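PDB 3PEF: 6-phosphogluconate dehydrogenase, NAD-binding from Geobacter metallireducens, which binds NADP+ and, as a beta-hydroxyacid dehydrogenase, probably interconverts succinic semialdehyde and gamma-hydroxybutyrate. Local coordinates for residues 70-75 against 102-107; 79-84 against 89-94. The protein carries 2 engineered substitutions. All blocks are in the same frame, centred on the assembly; numbering follows the deposited sequence.

Interaction 1: 70-75 against 102-107; sequences AAEEVC and SQRIGV. With NAP (NADP nicotinamide-adenine-dinucleotide phosphate), chain I.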
ATOM      1  N   ALA A  70      -5.538  28.255  -2.793  1.00 22.52           N
ATOM      2  CA  ALA A  70      -6.294  29.233  -3.565  1.00 21.95           C
ATOM      3  C   ALA A  70      -7.408  29.862  -2.725  1.00 21.60           C
ATOM      4  O   ALA A  70      -7.559  31.087  -2.685  1.00 27.00           O
ATOM      5  CB  ALA A  70      -6.863  28.600  -4.823  1.00 22.50           C
ATOM      6  N   ALA A  71      -8.192  29.021  -2.055  1.00 18.87           N
ATOM      7  CA  ALA A  71      -9.300  29.503  -1.244  1.00 18.55           C
ATOM      8  C   ALA A  71      -8.805  30.525  -0.224  1.00 20.58           C
ATOM      9  O   ALA A  71      -9.464  31.531   0.017  1.00 24.45           O
ATOM     10  CB  ALA A  71     -10.015  28.327  -0.529  1.00 21.79           C
ATOM     11  N   GLU A  72      -7.647  30.264   0.379  1.00 22.16           N
ATOM     12  CA  GLU A  72      -7.111  31.164   1.404  1.00 27.80           C
ATOM     13  C   GLU A  72      -6.542  32.440   0.803  1.00 27.30           C
ATOM     14  O   GLU A  72      -6.759  33.532   1.320  1.00 23.64           O
ATOM     15  CB  GLU A  72      -6.068  30.465   2.267  1.00 32.33           C
ATOM     16  CG  GLU A  72      -6.675  29.662   3.413  1.00 52.89           C
ATOM     17  CD  GLU A  72      -5.632  28.940   4.252  1.00 69.46           C
ATOM     18  OE1 GLU A  72      -4.436  28.995   3.893  1.00 77.46           O
ATOM     19  OE2 GLU A  72      -6.008  28.318   5.273  1.00 71.96           O
ATOM     20  N   GLU A  73      -5.815  32.311  -0.296  1.00 22.37           N
ATOM     21  CA  GLU A  73      -5.282  33.504  -0.940  1.00 25.69           C
ATOM     22  C   GLU A  73      -6.419  34.458  -1.334  1.00 23.13           C
ATOM     23  O   GLU A  73      -6.343  35.660  -1.113  1.00 26.96           O
ATOM     24  CB  GLU A  73      -4.422  33.149  -2.155  1.00 31.04           C
ATOM     25  CG  GLU A  73      -3.815  34.374  -2.815  1.00 49.77           C
ATOM     26  CD  GLU A  73      -2.729  34.038  -3.822  1.00 61.62           C
ATOM     27  OE1 GLU A  73      -2.721  32.902  -4.346  1.00 58.52           O
ATOM     28  OE2 GLU A  73      -1.883  34.925  -4.090  1.00 67.78           O
ATOM     29  N   VAL A  74      -7.490  33.912  -1.888  1.00 23.96           N
ATOM     30  CA  VAL A  74      -8.610  34.740  -2.303  1.00 25.47           C
ATOM     31  C   VAL A  74      -9.302  35.384  -1.108  1.00 27.35           C
ATOM     32  O   VAL A  74      -9.743  36.531  -1.184  1.00 31.67           O
ATOM     33  CB  VAL A  74      -9.634  33.935  -3.152  1.00 28.69           C
ATOM     34  CG1 VAL A  74     -10.908  34.746  -3.372  1.00 28.32           C
ATOM     35  CG2 VAL A  74      -9.019  33.539  -4.487  1.00 25.27           C
ATOM     36  N   CYS A  75      -9.389  34.656   0.001  1.00 24.22           N
ATOM     37  CA  CYS A  75     -10.031  35.204   1.188  1.00 20.72           C
ATOM     38  C   CYS A  75      -9.146  36.227   1.907  1.00 26.14           C
ATOM     39  O   CYS A  75      -9.581  37.352   2.179  1.00 25.18           O
ATOM     40  CB  CYS A  75     -10.438  34.083   2.154  1.00 23.77           C
ATOM     41  SG  CYS A  75     -11.163  34.692   3.721  1.00 33.32           S
ATOM     42  N   SER A 102     -12.041  25.693   5.511  1.00 26.33           N
ATOM     43  CA  SER A 102     -13.331  26.349   5.362  1.00 32.61           C
ATOM     44  C   SER A 102     -13.789  26.991   6.681  1.00 29.53           C
ATOM     45  O   SER A 102     -14.376  28.072   6.681  1.00 28.21           O
ATOM     46  CB  SER A 102     -14.385  25.392   4.816  1.00 31.92           C
ATOM     47  OG  SER A 102     -14.661  24.383   5.756  1.00 34.43           O
ATOM     48  N   GLN A 103     -13.488  26.351   7.808  1.00 24.06           N
ATOM     49  CA  GLN A 103     -13.856  26.930   9.101  1.00 27.55           C
ATOM     50  C   GLN A 103     -13.098  28.240   9.369  1.00 31.30           C
ATOM     51  O   GLN A 103     -13.670  29.216   9.855  1.00 29.53           O
ATOM     52  CB  GLN A 103     -13.620  25.919  10.230  1.00 32.44           C
ATOM     53  CG  GLN A 103     -14.558  24.720  10.190  1.00 27.16           C
ATOM     54  CD  GLN A 103     -14.128  23.606  11.137  1.00 39.60           C
ATOM     55  OE1 GLN A 103     -12.961  23.496  11.498  1.00 43.18           O
ATOM     56  NE2 GLN A 103     -15.079  22.778  11.540  1.00 41.37           N
ATOM     57  N   ARG A 104     -11.808  28.228   9.043  1.00 31.04           N
ATOM     58  CA  ARG A 104     -10.919  29.381   9.148  0.59 33.49           C
ATOM     59  C   ARG A 104     -11.495  30.568   8.371  1.00 32.72           C
ATOM     60  O   ARG A 104     -11.613  31.695   8.874  1.00 27.71           O
ATOM     61  CB  ARG A 104      -9.572  28.966   8.542  0.59 37.16           C
ATOM     62  CG  ARG A 104      -8.368  29.848   8.807  0.59 38.39           C
ATOM     63  CD  ARG A 104      -7.097  29.156   8.266  0.59 36.26           C
ATOM     64  NE  ARG A 104      -6.794  27.935   9.014  0.59 32.17           N
ATOM     65  CZ  ARG A 104      -6.499  26.752   8.480  0.59 26.39           C
ATOM     66  NH1 ARG A 104      -6.452  26.589   7.164  0.59 24.81           N
ATOM     67  NH2 ARG A 104      -6.247  25.722   9.276  0.59 18.74           N
ATOM     68  N   ILE A 105     -11.834  30.304   7.113  1.00 27.02           N
ATOM     69  CA  ILE A 105     -12.401  31.324   6.267  1.00 20.12           C
ATOM     70  C   ILE A 105     -13.719  31.853   6.840  1.00 28.30           C
ATOM     71  O   ILE A 105     -13.928  33.068   6.955  1.00 28.24           O
ATOM     72  CB  ILE A 105     -12.633  30.781   4.844  1.00 24.46           C
ATOM     73  CG1 ILE A 105     -11.291  30.626   4.121  1.00 21.10           C
ATOM     74  CG2 ILE A 105     -13.539  31.711   4.082  1.00 20.66           C
ATOM     75  CD1 ILE A 105     -11.353  29.688   2.909  1.00 25.77           C
ATOM     76  N   GLY A 106     -14.611  30.937   7.194  1.00 25.81           N
ATOM     77  CA  GLY A 106     -15.902  31.321   7.737  1.00 21.54           C
ATOM     78  C   GLY A 106     -15.794  32.190   8.975  1.00 29.60           C
ATOM     79  O   GLY A 106     -16.546  33.147   9.126  1.00 32.77           O
ATOM     80  N   VAL A 107     -14.860  31.860   9.864  1.00 30.68           N
ATOM     81  CA  VAL A 107     -14.651  32.652  11.074  1.00 30.39           C
ATOM     82  C   VAL A 107     -14.155  34.056  10.753  1.00 36.30           C
ATOM     83  O   VAL A 107     -14.618  35.037  11.354  1.00 29.98           O
ATOM     84  CB  VAL A 107     -13.675  31.975  12.050  1.00 35.79           C
ATOM     85  CG1 VAL A 107     -13.276  32.953  13.168  1.00 35.93           C
ATOM     86  CG2 VAL A 107     -14.301  30.692  12.638  1.00 28.51           C
TER
HETATM   87  PA  NAP I 301      -9.814  24.324 -12.612  1.00 23.95           P
HETATM   88  O1A NAP I 301      -8.370  24.001 -12.613  1.00 21.04           O
HETATM   89  O2A NAP I 301     -10.452  24.357 -13.941  1.00 25.15           O
HETATM   90  O5B NAP I 301     -10.062  25.726 -11.877  1.00 27.28           O
HETATM   91  C5B NAP I 301      -9.298  26.096 -10.762  1.00 24.43           C
HETATM   92  C4B NAP I 301      -9.680  27.527 -10.428  1.00 24.13           C
HETATM   93  O4B NAP I 301      -8.958  27.923  -9.281  1.00 24.13           O
HETATM   94  C3B NAP I 301      -9.283  28.484 -11.547  1.00 21.32           C
HETATM   95  O3B NAP I 301     -10.281  29.478 -11.574  1.00 22.29           O
HETATM   96  C2B NAP I 301      -7.991  29.081 -11.028  1.00 22.45           C
HETATM   97  O2B NAP I 301      -7.685  30.360 -11.519  1.00 23.98           O
HETATM   98  C1B NAP I 301      -8.321  29.149  -9.549  1.00 22.25           C
HETATM   99  N9A NAP I 301      -7.106  29.333  -8.743  1.00 23.96           N
HETATM  100  C8A NAP I 301      -6.114  28.407  -8.535  1.00 26.45           C
HETATM  101  N7A NAP I 301      -5.167  28.969  -7.750  1.00 23.30           N
HETATM  102  C5A NAP I 301      -5.538  30.235  -7.469  1.00 22.16           C
HETATM  103  C6A NAP I 301      -4.942  31.222  -6.702  1.00 24.96           C
HETATM  104  N6A NAP I 301      -3.782  30.986  -6.103  1.00 25.41           N
HETATM  105  N1A NAP I 301      -5.552  32.442  -6.587  1.00 22.28           N
HETATM  106  C2A NAP I 301      -6.761  32.676  -7.219  1.00 25.97           C
HETATM  107  N3A NAP I 301      -7.356  31.683  -7.974  1.00 24.57           N
HETATM  108  C4A NAP I 301      -6.753  30.481  -8.088  1.00 18.16           C
HETATM  109  O3  NAP I 301     -10.517  23.222 -11.705  1.00 19.69           O
HETATM  110  PN  NAP I 301     -12.047  22.972 -11.383  1.00 22.33           P
HETATM  111  O1N NAP I 301     -12.390  21.579 -11.709  1.00 25.70           O
HETATM  112  O2N NAP I 301     -12.892  24.058 -11.920  1.00 18.17           O
HETATM  113  O5D NAP I 301     -11.846  23.117  -9.791  1.00 30.53           O
HETATM  114  C5D NAP I 301     -12.553  24.012  -8.975  1.00 27.42           C
HETATM  115  C4D NAP I 301     -12.882  23.261  -7.686  1.00 21.69           C
HETATM  116  O4D NAP I 301     -13.932  22.341  -7.868  1.00 24.93           O
HETATM  117  C3D NAP I 301     -11.722  22.409  -7.213  1.00 26.71           C
HETATM  118  O3D NAP I 301     -11.730  22.518  -5.806  1.00 20.80           O
HETATM  119  C2D NAP I 301     -12.073  20.999  -7.663  1.00 20.29           C
HETATM  120  O2D NAP I 301     -11.485  20.051  -6.817  1.00 26.17           O
HETATM  121  C1D NAP I 301     -13.568  21.033  -7.469  1.00 26.15           C
HETATM  122  N1N NAP I 301     -14.394  20.080  -8.242  1.00 26.12           N
HETATM  123  C2N NAP I 301     -14.067  19.746  -9.523  1.00 19.93           C
HETATM  124  C3N NAP I 301     -14.884  18.890 -10.257  1.00 23.61           C
HETATM  125  C7N NAP I 301     -14.546  18.567 -11.682  1.00 13.18           C
HETATM  126  O7N NAP I 301     -15.087  17.403 -12.204  1.00 24.16           O
HETATM  127  N7N NAP I 301     -13.744  19.337 -12.436  1.00 14.13           N
HETATM  128  C4N NAP I 301     -16.049  18.364  -9.688  1.00 21.05           C
HETATM  129  C5N NAP I 301     -16.388  18.737  -8.390  1.00 21.42           C
HETATM  130  C6N NAP I 301     -15.564  19.608  -7.678  1.00 24.11           C
HETATM  131  P2B NAP I 301      -6.948  30.560 -12.959  1.00 27.15           P
HETATM  132  O1X NAP I 301      -6.323  31.946 -12.904  1.00 28.82           O
HETATM  133  O2X NAP I 301      -5.911  29.495 -13.116  1.00 19.80           O
HETATM  134  O3X NAP I 301      -7.958  30.443 -14.066  1.00 26.87           O
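Glu72 OE2 lies at the edge of the Arg104 guanidinium, with the carboxylate and guanidinium planes turned 71° apart; one oxygen meets one nitrogen. In the conformer described, Arg104 NH1 donates to Glu72 OE2 at 2.6 Å, a salt bridge that reaches the oxygen nearly along its C-O bond while the oxygen is tilted somewhat from the guanidinium plane. The bond is bent at the hydrogen. Glu72 CG lies anti to its own carbonyl carbon and the chain runs out extended, which carries the carboxylate across to the neighbouring helix; the Arg104 chain bends at chi3. The third flat group is the adenine of NADP, on another side of helix 70-75. Ala70 CB lies over one face of the base, 3.4 Å from the adenine carbon C5A, and Val74 CG2 comes from the same side near the rim, 3.6 Å from C2A. At the amine edge, close to the ring plane, N6A gives a nearly straight bond to Glu73 OE1 at 2.8 Å. Helices 68-76 and 99-111 belong to the Rossmann-type cofactor domain, where they run side by side almost parallel: the segment axes differ by 11° and approach to 10.4 Å. Beneath the salt bridge the interface is apolar and buried. Ile105 fills it with both branches: CD1 reaches 3.9 Å from the CB of Ala71, and CG2 lies 3.8 Å from the SG of Cys75. That sulfur stands anti to the backbone N of Cys75 (chi1 176°), a torsion that directs it at the isoleucine. Asp93 of strand 90-93 touches both Ala71 and Ile105, where the two helices pack side by side against the sheet.

Interaction 2: 79-84 against 89-94; sequences HGVLEG and RGYVDM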
ATOM      1  N   HIS A  79      -6.685  42.778  -1.683  1.00 23.69           N
ATOM      2  CA  HIS A  79      -7.873  42.916  -2.518  1.00 28.91           C
ATOM      3  C   HIS A  79      -8.765  41.675  -2.389  1.00 29.65           C
ATOM      4  O   HIS A  79      -9.584  41.391  -3.263  1.00 25.41           O
ATOM      5  CB  HIS A  79      -7.499  43.140  -3.994  1.00 29.25           C
ATOM      6  CG  HIS A  79      -6.465  44.200  -4.209  1.00 32.09           C
ATOM      7  ND1 HIS A  79      -6.631  45.502  -3.786  1.00 31.40           N
ATOM      8  CD2 HIS A  79      -5.253  44.152  -4.809  1.00 31.75           C
ATOM      9  CE1 HIS A  79      -5.563  46.208  -4.109  1.00 34.34           C
ATOM     10  NE2 HIS A  79      -4.713  45.413  -4.734  1.00 37.44           N
ATOM     11  N   GLY A  80      -8.616  40.952  -1.289  1.00 28.10           N
ATOM     12  CA  GLY A  80      -9.347  39.714  -1.098  1.00 27.88           C
ATOM     13  C   GLY A  80     -10.749  39.883  -0.553  1.00 26.72           C
ATOM     14  O   GLY A  80     -11.199  40.997  -0.281  1.00 25.72           O
ATOM     15  N   VAL A  81     -11.437  38.756  -0.389  1.00 24.99           N
ATOM     16  CA  VAL A  81     -12.811  38.749   0.079  1.00 25.79           C
ATOM     17  C   VAL A  81     -12.961  39.512   1.404  1.00 28.37           C
ATOM     18  O   VAL A  81     -13.886  40.298   1.572  1.00 29.54           O
ATOM     19  CB  VAL A  81     -13.331  37.308   0.213  1.00 24.04           C
ATOM     20  CG1 VAL A  81     -14.659  37.264   1.007  1.00 23.38           C
ATOM     21  CG2 VAL A  81     -13.499  36.695  -1.171  1.00 22.33           C
ATOM     22  N   LEU A  82     -12.038  39.289   2.329  1.00 26.91           N
ATOM     23  CA  LEU A  82     -12.105  39.914   3.654  1.00 31.26           C
ATOM     24  C   LEU A  82     -12.042  41.451   3.586  1.00 32.44           C
ATOM     25  O   LEU A  82     -12.651  42.140   4.396  1.00 35.13           O
ATOM     26  CB  LEU A  82     -10.980  39.369   4.546  1.00 33.69           C
ATOM     27  CG  LEU A  82     -11.344  38.512   5.769  1.00 38.06           C
ATOM     28  CD1 LEU A  82     -12.625  37.721   5.578  1.00 22.41           C
ATOM     29  CD2 LEU A  82     -10.195  37.605   6.194  1.00 30.65           C
ATOM     30  N   GLU A  83     -11.317  41.986   2.613  1.00 30.54           N
ATOM     31  CA  GLU A  83     -11.259  43.437   2.435  1.00 30.84           C
ATOM     32  C   GLU A  83     -12.604  44.037   2.012  1.00 33.73           C
ATOM     33  O   GLU A  83     -12.838  45.238   2.168  1.00 37.33           O
ATOM     34  CB  GLU A  83     -10.186  43.806   1.408  1.00 40.85           C
ATOM     35  CG  GLU A  83      -8.747  43.604   1.874  1.00 52.21           C
ATOM     36  CD  GLU A  83      -7.725  44.253   0.938  1.00 66.29           C
ATOM     37  OE1 GLU A  83      -8.129  45.029   0.041  1.00 71.70           O
ATOM     38  OE2 GLU A  83      -6.513  43.995   1.104  1.00 69.14           O
ATOM     39  N   GLY A  84     -13.496  43.204   1.486  1.00 30.64           N
ATOM     40  CA  GLY A  84     -14.709  43.709   0.872  1.00 24.92           C
ATOM     41  C   GLY A  84     -16.028  43.283   1.496  1.00 28.24           C
ATOM     42  O   GLY A  84     -17.053  43.930   1.280  1.00 31.25           O
ATOM     43  N   ARG A  89     -23.490  40.674   3.953  1.00 31.50           N
ATOM     44  CA  ARG A  89     -23.345  40.064   2.632  1.00 27.22           C
ATOM     45  C   ARG A  89     -22.732  38.679   2.812  1.00 35.21           C
ATOM     46  O   ARG A  89     -21.943  38.465   3.740  1.00 33.99           O
ATOM     47  CB  ARG A  89     -22.502  40.952   1.702  1.00 26.17           C
ATOM     48  CG  ARG A  89     -23.161  42.308   1.427  1.00 32.47           C
ATOM     49  CD  ARG A  89     -22.413  43.119   0.361  1.00 27.24           C
ATOM     50  NE  ARG A  89     -21.099  43.573   0.824  1.00 25.81           N
ATOM     51  CZ  ARG A  89     -20.907  44.635   1.594  1.00 29.42           C
ATOM     52  NH1 ARG A  89     -21.949  45.354   1.999  1.00 33.15           N
ATOM     53  NH2 ARG A  89     -19.676  44.985   1.955  1.00 30.27           N
ATOM     54  N   GLY A  90     -23.110  37.738   1.944  1.00 31.60           N
ATOM     55  CA  GLY A  90     -22.738  36.343   2.122  1.00 23.29           C
ATOM     56  C   GLY A  90     -21.661  35.845   1.169  1.00 30.01           C
ATOM     57  O   GLY A  90     -21.577  36.279   0.008  1.00 31.50           O
ATOM     58  N   TYR A  91     -20.825  34.941   1.675  1.00 27.74           N
ATOM     59  CA  TYR A  91     -19.781  34.303   0.883  1.00 25.55           C
ATOM     60  C   TYR A  91     -20.008  32.798   0.940  1.00 25.70           C
ATOM     61  O   TYR A  91     -20.050  32.205   2.019  1.00 24.84           O
ATOM     62  CB  TYR A  91     -18.401  34.649   1.439  1.00 22.89           C
ATOM     63  CG  TYR A  91     -17.227  34.178   0.587  1.00 24.68           C
ATOM     64  CD1 TYR A  91     -16.233  33.353   1.118  1.00 21.28           C
ATOM     65  CD2 TYR A  91     -17.120  34.558  -0.749  1.00 18.64           C
ATOM     66  CE1 TYR A  91     -15.138  32.934   0.338  1.00 22.30           C
ATOM     67  CE2 TYR A  91     -16.044  34.155  -1.532  1.00 21.49           C
ATOM     68  CZ  TYR A  91     -15.051  33.350  -0.988  1.00 27.95           C
ATOM     69  OH  TYR A  91     -13.996  32.954  -1.786  1.00 21.65           O
ATOM     70  N   VAL A  92     -20.183  32.188  -0.220  1.00 18.65           N
ATOM     71  CA  VAL A  92     -20.443  30.752  -0.293  1.00 22.12           C
ATOM     72  C   VAL A  92     -19.278  30.065  -1.012  1.00 25.83           C
ATOM     73  O   VAL A  92     -19.197  30.092  -2.242  1.00 26.02           O
ATOM     74  CB  VAL A  92     -21.745  30.453  -1.067  1.00 17.21           C
ATOM     75  CG1 VAL A  92     -21.990  28.948  -1.130  1.00 18.78           C
ATOM     76  CG2 VAL A  92     -22.946  31.173  -0.426  1.00 17.99           C
ATOM     77  N   ASP A  93     -18.357  29.484  -0.257  1.00 23.72           N
ATOM     78  CA  ASP A  93     -17.204  28.836  -0.880  1.00 24.72           C
ATOM     79  C   ASP A  93     -17.526  27.398  -1.264  1.00 26.46           C
ATOM     80  O   ASP A  93     -17.808  26.551  -0.396  1.00 26.28           O
ATOM     81  CB  ASP A  93     -15.953  28.894   0.014  1.00 25.15           C
ATOM     82  CG  ASP A  93     -14.649  28.650  -0.776  1.00 35.25           C
ATOM     83  OD1 ASP A  93     -14.707  28.184  -1.936  1.00 31.86           O
ATOM     84  OD2 ASP A  93     -13.562  28.943  -0.243  1.00 38.98           O
ATOM     85  N   MET A  94     -17.483  27.132  -2.564  1.00 19.03           N
ATOM     86  CA  MET A  94     -17.841  25.812  -3.102  1.00 22.06           C
ATOM     87  C   MET A  94     -16.612  24.996  -3.513  1.00 22.16           C
ATOM     88  O   MET A  94     -16.721  23.882  -4.056  1.00 24.10           O
ATOM     89  CB  MET A  94     -18.840  25.961  -4.251  1.00 21.29           C
ATOM     90  CG  MET A  94     -20.024  26.848  -3.871  1.00 20.40           C
ATOM     91  SD  MET A  94     -21.266  27.048  -5.178  1.00 24.97           S
ATOM     92  CE  MET A  94     -22.022  25.404  -5.255  1.00 23.51           C
TER
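Val81 packs its two methyls on the ring of Tyr91, where the weakly bonded helical turn about 81-84 meets strand 90-93 of the Rossmann-type sheet in the cofactor-binding domain. This is the tight, buried part of the contact. CG1 of Val81 stands over one face of the ring, 4.0 Å from the Tyr91 ring centroid and 9° off the ring normal, an almost central CH-pi contact. CG2 is set toward the phenol end, 3.6 Å from CE2 of Tyr91, and also lies near CZ and OH. The two methyls cover the ring from its centre toward the hydroxyl. Tyr91 CG is anti to the backbone N, which swings the ring out from the strand toward the helical turn. Around this pair, Val74 of helix 68-76 packs on both Val81 and Tyr91, while Ala63 and Phe116 of the neighbouring strands 60-63 and 115-122 also touch the tyrosine. The core of the contact is thus shared by a helix, a helical turn and three strands. Toward its more open end the contact narrows to one polar link. Arg89, partly exposed, bends at chi3 and places the edge of its guanidinium at the carbonyl of Gly84: NH2 donates to Gly84 O at 2.9 Å with an N-H...O angle of 160°. Other partners hold the same guanidinium, with NE bonded to Val55 O and NH1 in a salt bridge with Glu87, which should fix its rotation. On the exposed side of 79-84 the turn is tied to itself, the backbone N of His79 donating to Glu83 OE2 at 3.0 Å from above the carboxylate plane. At the arginine, the bond lies in the carbonyl plane, and Gly84 O sits just 3° out of the guanidinium plane of Arg89.

How the interactions relate
From the N terminus, the chain passes through helix 68-76, turns into the helical turn about 81-84, joins the sheet as strand 90-93 and returns as helix 99-111. Interaction 2 closes the small inner loop, four residues between 79-84 and 89-94; interaction 1 closes the wider one between 70-75 and 102-107, and interaction 2 lies wholly within it, without crossing. Their centres lie about 9 Å apart and they touch directly: the backbone N atoms of Val81 and Leu82 probably bond to the carbonyls of Val74 and Cys75. Together they pack two helices and a helical turn on an interior strand beside the NADP adenine.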